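Local coordinates for putative uncharacterized protein TCIL3000_10_9440 (Trypanosoma congolense, PDB 5KMX), which is an insect-stage surface antigen of unknown function, here its bilobed ectodomain, which may act as a sensor at the trypanosome surface, at residues Arg32-Glu36 against Thr58-Pro63; Arg87-Val93 against Asp185-Tyr190. One frame throughout, in Å; residues are numbered along the deposited sequence.

Interaction 1 (Arg32-Glu36 against Thr58-Pro63)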
loop_
_atom_site.group_PDB
_atom_site.type_symbol
_atom_site.label_atom_id
_atom_site.label_comp_id
_atom_site.label_asym_id
_atom_site.label_seq_id
_atom_site.Cartn_x
_atom_site.Cartn_y
_atom_site.Cartn_z
ATOM N N ARG A 32 1.011 7.086 -19.412
ATOM C CA ARG A 32 -0.349 7.271 -18.928
ATOM C C ARG A 32 -0.853 6.106 -18.085
ATOM O O ARG A 32 -0.552 4.942 -18.358
ATOM C CB ARG A 32 -1.297 7.490 -20.107
ATOM C CG ARG A 32 -1.048 8.783 -20.860
ATOM C CD ARG A 32 -2.078 9.015 -21.946
ATOM N NE ARG A 32 -1.951 10.351 -22.523
ATOM C CZ ARG A 32 -2.473 10.720 -23.689
ATOM N NH1 ARG A 32 -3.154 9.852 -24.424
ATOM N NH2 ARG A 32 -2.303 11.960 -24.127
ATOM N N PHE A 33 -1.603 6.448 -17.043
ATOM C CA PHE A 33 -2.430 5.495 -16.318
ATOM C C PHE A 33 -3.863 5.720 -16.785
ATOM O O PHE A 33 -4.448 6.763 -16.495
ATOM C CB PHE A 33 -2.307 5.685 -14.803
ATOM C CG PHE A 33 -0.947 5.350 -14.258
ATOM C CD1 PHE A 33 -0.609 4.039 -13.963
ATOM C CD2 PHE A 33 -0.007 6.344 -14.038
ATOM C CE1 PHE A 33 0.640 3.726 -13.461
ATOM C CE2 PHE A 33 1.244 6.037 -13.534
ATOM C CZ PHE A 33 1.567 4.726 -13.244
ATOM N N ASN A 34 -4.415 4.753 -17.512
ATOM C CA ASN A 34 -5.691 4.934 -18.201
ATOM C C ASN A 34 -5.643 6.165 -19.111
ATOM O O ASN A 34 -4.944 6.160 -20.122
ATOM C CB ASN A 34 -6.843 5.049 -17.197
ATOM C CG ASN A 34 -7.204 3.721 -16.569
ATOM O OD1 ASN A 34 -6.656 2.679 -16.926
ATOM N ND2 ASN A 34 -8.132 3.752 -15.618
ATOM N N THR A 35 -6.371 7.216 -18.740
ATOM C CA THR A 35 -6.492 8.419 -19.559
ATOM C C THR A 35 -5.463 9.475 -19.155
ATOM O O THR A 35 -4.998 10.257 -19.983
ATOM C CB THR A 35 -7.924 9.009 -19.446
ATOM O OG1 THR A 35 -8.761 8.419 -20.446
ATOM C CG2 THR A 35 -7.935 10.527 -19.620
ATOM N N GLU A 36 -5.102 9.473 -17.877
ATOM C CA GLU A 36 -4.330 10.558 -17.285
ATOM C C GLU A 36 -2.836 10.442 -17.569
ATOM O O GLU A 36 -2.282 9.344 -17.570
ATOM C CB GLU A 36 -4.564 10.587 -15.773
ATOM C CG GLU A 36 -6.029 10.469 -15.370
ATOM C CD GLU A 36 -6.874 11.627 -15.871
ATOM O OE1 GLU A 36 -8.111 11.473 -15.945
ATOM O OE2 GLU A 36 -6.303 12.694 -16.185
ATOM N N THR A 58 6.546 6.999 -10.649
ATOM C CA THR A 58 5.690 7.764 -11.548
ATOM C C THR A 58 4.244 7.577 -11.098
ATOM O O THR A 58 3.874 6.500 -10.626
ATOM C CB THR A 58 5.868 7.328 -13.018
ATOM O OG1 THR A 58 5.148 8.218 -13.879
ATOM C CG2 THR A 58 5.377 5.905 -13.227
ATOM N N GLU A 59 3.430 8.620 -11.232
ATOM C CA GLU A 59 2.084 8.597 -10.666
ATOM C C GLU A 59 1.065 9.411 -11.453
ATOM O O GLU A 59 1.412 10.192 -12.339
ATOM C CB GLU A 59 2.122 9.103 -9.216
ATOM C CG GLU A 59 2.586 10.553 -9.054
ATOM C CD GLU A 59 1.506 11.576 -9.379
ATOM O OE1 GLU A 59 1.847 12.639 -9.939
ATOM O OE2 GLU A 59 0.321 11.325 -9.071
ATOM N N ALA A 60 -0.200 9.218 -11.099
ATOM C CA ALA A 60 -1.299 10.000 -11.644
ATOM C C ALA A 60 -2.511 9.865 -10.730
ATOM O O ALA A 60 -2.586 8.937 -9.924
ATOM C CB ALA A 60 -1.638 9.548 -13.054
ATOM N N THR A 61 -3.449 10.798 -10.855
ATOM C CA THR A 61 -4.694 10.749 -10.099
ATOM C C THR A 61 -5.827 10.305 -11.015
ATOM O O THR A 61 -6.196 11.021 -11.945
ATOM C CB THR A 61 -5.037 12.117 -9.475
ATOM O OG1 THR A 61 -4.005 12.499 -8.559
ATOM C CG2 THR A 61 -6.364 12.053 -8.734
ATOM N N LEU A 62 -6.376 9.125 -10.744
ATOM C CA LEU A 62 -7.453 8.572 -11.558
ATOM C C LEU A 62 -8.821 8.874 -10.957
ATOM O O LEU A 62 -9.083 8.511 -9.809
ATOM C CB LEU A 62 -7.283 7.058 -11.711
ATOM C CG LEU A 62 -6.512 6.590 -12.947
ATOM C CD1 LEU A 62 -5.140 7.239 -13.015
ATOM C CD2 LEU A 62 -6.396 5.071 -12.954
ATOM N N PRO A 63 -9.699 9.540 -11.725
ATOM C CA PRO A 63 -11.065 9.738 -11.234
ATOM C C PRO A 63 -11.899 8.474 -11.380
ATOM O O PRO A 63 -11.669 7.702 -12.310
ATOM C CB PRO A 63 -11.600 10.855 -12.132
ATOM C CG PRO A 63 -10.872 10.665 -13.415
ATOM C CD PRO A 63 -9.492 10.186 -13.036
#

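Interaction 2 (Arg87-Val93 against Asp185-Tyr190)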
loop_
_atom_site.group_PDB
_atom_site.type_symbol
_atom_site.label_atom_id
_atom_site.label_comp_id
_atom_site.label_asym_id
_atom_site.label_seq_id
_atom_site.Cartn_x
_atom_site.Cartn_y
_atom_site.Cartn_z
ATOM N N ARG A 87 -4.186 -3.815 -14.439
ATOM C CA ARG A 87 -4.395 -4.231 -13.057
ATOM C C ARG A 87 -5.828 -3.955 -12.634
ATOM O O ARG A 87 -6.357 -2.867 -12.864
ATOM C CB ARG A 87 -3.425 -3.515 -12.115
ATOM C CG ARG A 87 -3.694 -3.764 -10.629
ATOM C CD ARG A 87 -3.506 -5.229 -10.256
ATOM N NE ARG A 87 -2.106 -5.626 -10.375
ATOM C CZ ARG A 87 -1.195 -5.464 -9.421
ATOM N NH1 ARG A 87 -1.527 -4.921 -8.256
ATOM N NH2 ARG A 87 0.055 -5.851 -9.629
ATOM N N ARG A 88 -6.446 -4.950 -12.010
ATOM C CA ARG A 88 -7.782 -4.805 -11.455
ATOM C C ARG A 88 -7.698 -4.880 -9.936
ATOM O O ARG A 88 -7.041 -5.766 -9.390
ATOM C CB ARG A 88 -8.711 -5.888 -11.997
ATOM C CG ARG A 88 -10.171 -5.490 -12.017
ATOM C CD ARG A 88 -10.992 -6.472 -12.824
ATOM N NE ARG A 88 -11.358 -7.655 -12.051
ATOM C CZ ARG A 88 -11.768 -8.802 -12.584
ATOM N NH1 ARG A 88 -11.850 -8.939 -13.902
ATOM N NH2 ARG A 88 -12.087 -9.822 -11.798
ATOM N N THR A 89 -8.357 -3.941 -9.263
ATOM C CA THR A 89 -8.331 -3.868 -7.810
ATOM C C THR A 89 -9.732 -3.624 -7.263
ATOM O O THR A 89 -10.460 -2.780 -7.786
ATOM C CB THR A 89 -7.399 -2.744 -7.318
ATOM O OG1 THR A 89 -6.108 -2.885 -7.924
ATOM C CG2 THR A 89 -7.256 -2.789 -5.804
ATOM N N PRO A 90 -10.121 -4.361 -6.210
ATOM C CA PRO A 90 -11.422 -4.063 -5.604
ATOM C C PRO A 90 -11.426 -2.712 -4.900
ATOM O O PRO A 90 -10.459 -2.371 -4.219
ATOM C CB PRO A 90 -11.619 -5.208 -4.604
ATOM C CG PRO A 90 -10.249 -5.700 -4.306
ATOM C CD PRO A 90 -9.467 -5.516 -5.570
ATOM N N LEU A 91 -12.502 -1.951 -5.070
ATOM C CA LEU A 91 -12.624 -0.651 -4.424
ATOM C C LEU A 91 -12.797 -0.808 -2.921
ATOM O O LEU A 91 -12.419 0.073 -2.153
ATOM C CB LEU A 91 -13.805 0.131 -5.000
ATOM C CG LEU A 91 -13.677 0.598 -6.450
ATOM C CD1 LEU A 91 -15.002 1.159 -6.933
ATOM C CD2 LEU A 91 -12.574 1.637 -6.594
ATOM N N ARG A 92 -13.366 -1.940 -2.513
ATOM C CA ARG A 92 -13.678 -2.196 -1.113
ATOM C C ARG A 92 -13.065 -3.507 -0.631
ATOM O O ARG A 92 -13.156 -4.532 -1.306
ATOM C CB ARG A 92 -15.194 -2.235 -0.909
ATOM C CG ARG A 92 -15.636 -2.205 0.544
ATOM C CD ARG A 92 -17.057 -2.722 0.690
ATOM N NE ARG A 92 -17.122 -4.157 0.423
ATOM C CZ ARG A 92 -18.245 -4.844 0.250
ATOM N NH1 ARG A 92 -19.423 -4.235 0.304
ATOM N NH2 ARG A 92 -18.189 -6.148 0.012
ATOM N N VAL A 93 -12.438 -3.461 0.541
ATOM C CA VAL A 93 -11.939 -4.660 1.202
ATOM C C VAL A 93 -12.230 -4.569 2.698
ATOM O O VAL A 93 -12.697 -3.538 3.185
ATOM C CB VAL A 93 -10.424 -4.858 0.977
ATOM C CG1 VAL A 93 -10.117 -4.965 -0.509
ATOM C CG2 VAL A 93 -9.628 -3.726 1.613
ATOM N N ASP A 185 -1.922 -8.083 -3.883
ATOM C CA ASP A 185 -2.721 -7.240 -4.773
ATOM C C ASP A 185 -3.516 -6.204 -3.973
ATOM O O ASP A 185 -3.649 -5.052 -4.394
ATOM C CB ASP A 185 -3.678 -8.095 -5.624
ATOM C CG ASP A 185 -3.020 -8.659 -6.876
ATOM O OD1 ASP A 185 -2.132 -7.993 -7.447
ATOM O OD2 ASP A 185 -3.407 -9.767 -7.301
ATOM N N ILE A 186 -4.022 -6.612 -2.811
ATOM C CA ILE A 186 -4.891 -5.761 -2.001
ATOM C C ILE A 186 -4.121 -4.983 -0.930
ATOM O O ILE A 186 -4.714 -4.225 -0.162
ATOM C CB ILE A 186 -5.995 -6.590 -1.309
ATOM C CG1 ILE A 186 -5.381 -7.723 -0.483
ATOM C CG2 ILE A 186 -6.944 -7.166 -2.344
ATOM C CD1 ILE A 186 -6.320 -8.306 0.544
ATOM N N SER A 187 -2.805 -5.170 -0.879
ATOM C CA SER A 187 -1.970 -4.439 0.069
ATOM C C SER A 187 -1.822 -2.988 -0.385
ATOM O O SER A 187 -0.733 -2.559 -0.768
ATOM C CB SER A 187 -0.595 -5.102 0.207
ATOM O OG SER A 187 -0.722 -6.467 0.570
ATOM N N GLN A 188 -2.923 -2.239 -0.341
ATOM C CA GLN A 188 -2.946 -0.868 -0.847
ATOM C C GLN A 188 -3.433 0.112 0.218
ATOM O O GLN A 188 -3.819 -0.289 1.317
ATOM C CB GLN A 188 -3.837 -0.779 -2.091
ATOM C CG GLN A 188 -3.588 -1.877 -3.126
ATOM C CD GLN A 188 -2.196 -1.821 -3.730
ATOM O OE1 GLN A 188 -1.464 -0.850 -3.541
ATOM N NE2 GLN A 188 -1.826 -2.866 -4.465
ATOM N N GLY A 189 -3.405 1.399 -0.116
ATOM C CA GLY A 189 -3.867 2.433 0.789
ATOM C C GLY A 189 -5.380 2.525 0.775
ATOM O O GLY A 189 -5.962 3.108 -0.140
ATOM N N TYR A 190 -6.012 1.938 1.788
ATOM C CA TYR A 190 -7.467 1.958 1.913
ATOM C C TYR A 190 -7.906 2.900 3.033
ATOM O O TYR A 190 -7.281 2.943 4.091
ATOM C CB TYR A 190 -8.002 0.548 2.170
ATOM C CG TYR A 190 -8.052 -0.325 0.936
ATOM C CD1 TYR A 190 -6.943 -1.051 0.524
ATOM C CD2 TYR A 190 -9.212 -0.420 0.180
ATOM C CE1 TYR A 190 -6.991 -1.848 -0.607
ATOM C CE2 TYR A 190 -9.268 -1.211 -0.947
ATOM C CZ TYR A 190 -8.156 -1.925 -1.339
ATOM O OH TYR A 190 -8.210 -2.715 -2.466
#

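Interaction 1 (Arg32-Glu36 against Thr58-Pro63)
Phe-33 and Leu-62 lead the apolar side of this contact. The Phe-33 ring runs along residues 58-63 of strand 53-63: its CD2 meets Ala-60 CB at 3.7 Å, CE2 lies near the backbone at Glu-59 CA (3.9 Å), and CZ reaches Thr-58 CG2 at 4.0 Å. With CG set anti to its own carbonyl carbon (chi1 -67°), the ring is carried away from the turn and along the strand. Leu-62 fills in behind it with two branches doing different jobs: CD1 packs on Phe-33 CB at 3.7 Å, while CD2 touches the amide nitrogen ND2 of Asn-34 at 3.4 Å, one side chain lying across the other.

Glu-36 joins in with its CG and one carboxylate oxygen. The chain bends at chi2 (-63°); Glu-36 CG lies 3.5 Å from Thr-61 O, and Glu-36 OE1 rests beside Pro-63 CD, a van der Waals approach.

Phe-33 to Glu-36 form a type II' hairpin turn, closed by backbone bonds in both directions between these two residues. Asn-34 and Thr-58 find their polar partners outside the two segments: the Asn-34 amide is held by Val-76 N and Thr-74 O, and Thr-58 OG1 by Trp-29 O.

Strand 36-45 pairs with both 31-33 and 53-63, and Phe-33 is further enclosed by Val-200 and Leu-202 of strand 197-204 and by Val-75, Val-77 and Ile-79 of strand 72-79.

Interaction 2 (Arg87-Val93 against Asp185-Tyr190)
The Tyr-190 ring takes Val-93 on one face and the backbone of the 87-93 segment at its edge. Val-93 CG2 stands 3.5 Å from the ring centroid and only 8° off the normal, a CH-pi contact over the middle of the face; the sister methyl CG1 leans toward the phenol end, 3.7 Å from Tyr-190 CZ. At the edge, Leu-91 O approaches CE2, and in the ring plane the hydroxyl of Tyr-190 donates a hydrogen bond from OH to Pro-90 O at 2.9 Å, meeting the carbonyl within its own plane at a C=O...O angle of 157°. Thr-89 CG2 also packs against this hydroxyl.

The second flat group is the Arg-87 guanidinium. Asp-185 OD1 sits over one of its faces, 3.2 Å from Arg-87 NH1, with guanidinium and carboxylate planes 63° apart. Because OD1 lies well out of the guanidinium plane, no N-H points at it and the salt bridge is one of charge alone; NH1 donates its hydrogen bond to Gln-177 O instead. Bends at chi2 and chi3 fold the arginine chain to bring its head to the acid.

Here the loop leading into strand 189-191 packs against the long strand 85-100, broken near Leu-91; strands 85-100 and 189-191 both pair antiparallel with strand 145-165 in the mixed sheet of this bilobed ectodomain. Within the loop Gln-188 NE2 gives a hydrogen bond of 2.8 Å to Asp-185 O, coming from above the carbonyl plane, while its OE1 accepts from Tyr-159 N; both ends of the amide are thereby engaged, which should fix its rotation. Ser-187 centres an inverse gamma turn. Ile-186 CG2 packs loosely on Pro-90 CG, at 4.1 Å.

In the fold
Interactions 1 and 2 lie in series along the chain: 32-36 meets 58-63 before 87-93 begins, and that segment waits 91 residues for 185-190. Their centres are 16 Å apart and their nearest atoms about 7 Å, without touching, yet both reach the same mixed sheet. Strand 72-79 bridges them, pairing with strand 31-33 on one side and with strand 85-100 on the other; strand 197-204 gives a second route, from 53-63 to 145-165. The centre of interaction 1 is about 17 Å from the centre of the chain and that of interaction 2 about 9 Å: the same branched or curled sheet holds an outlying hairpin and a more central strand-loop contact within the ectodomain.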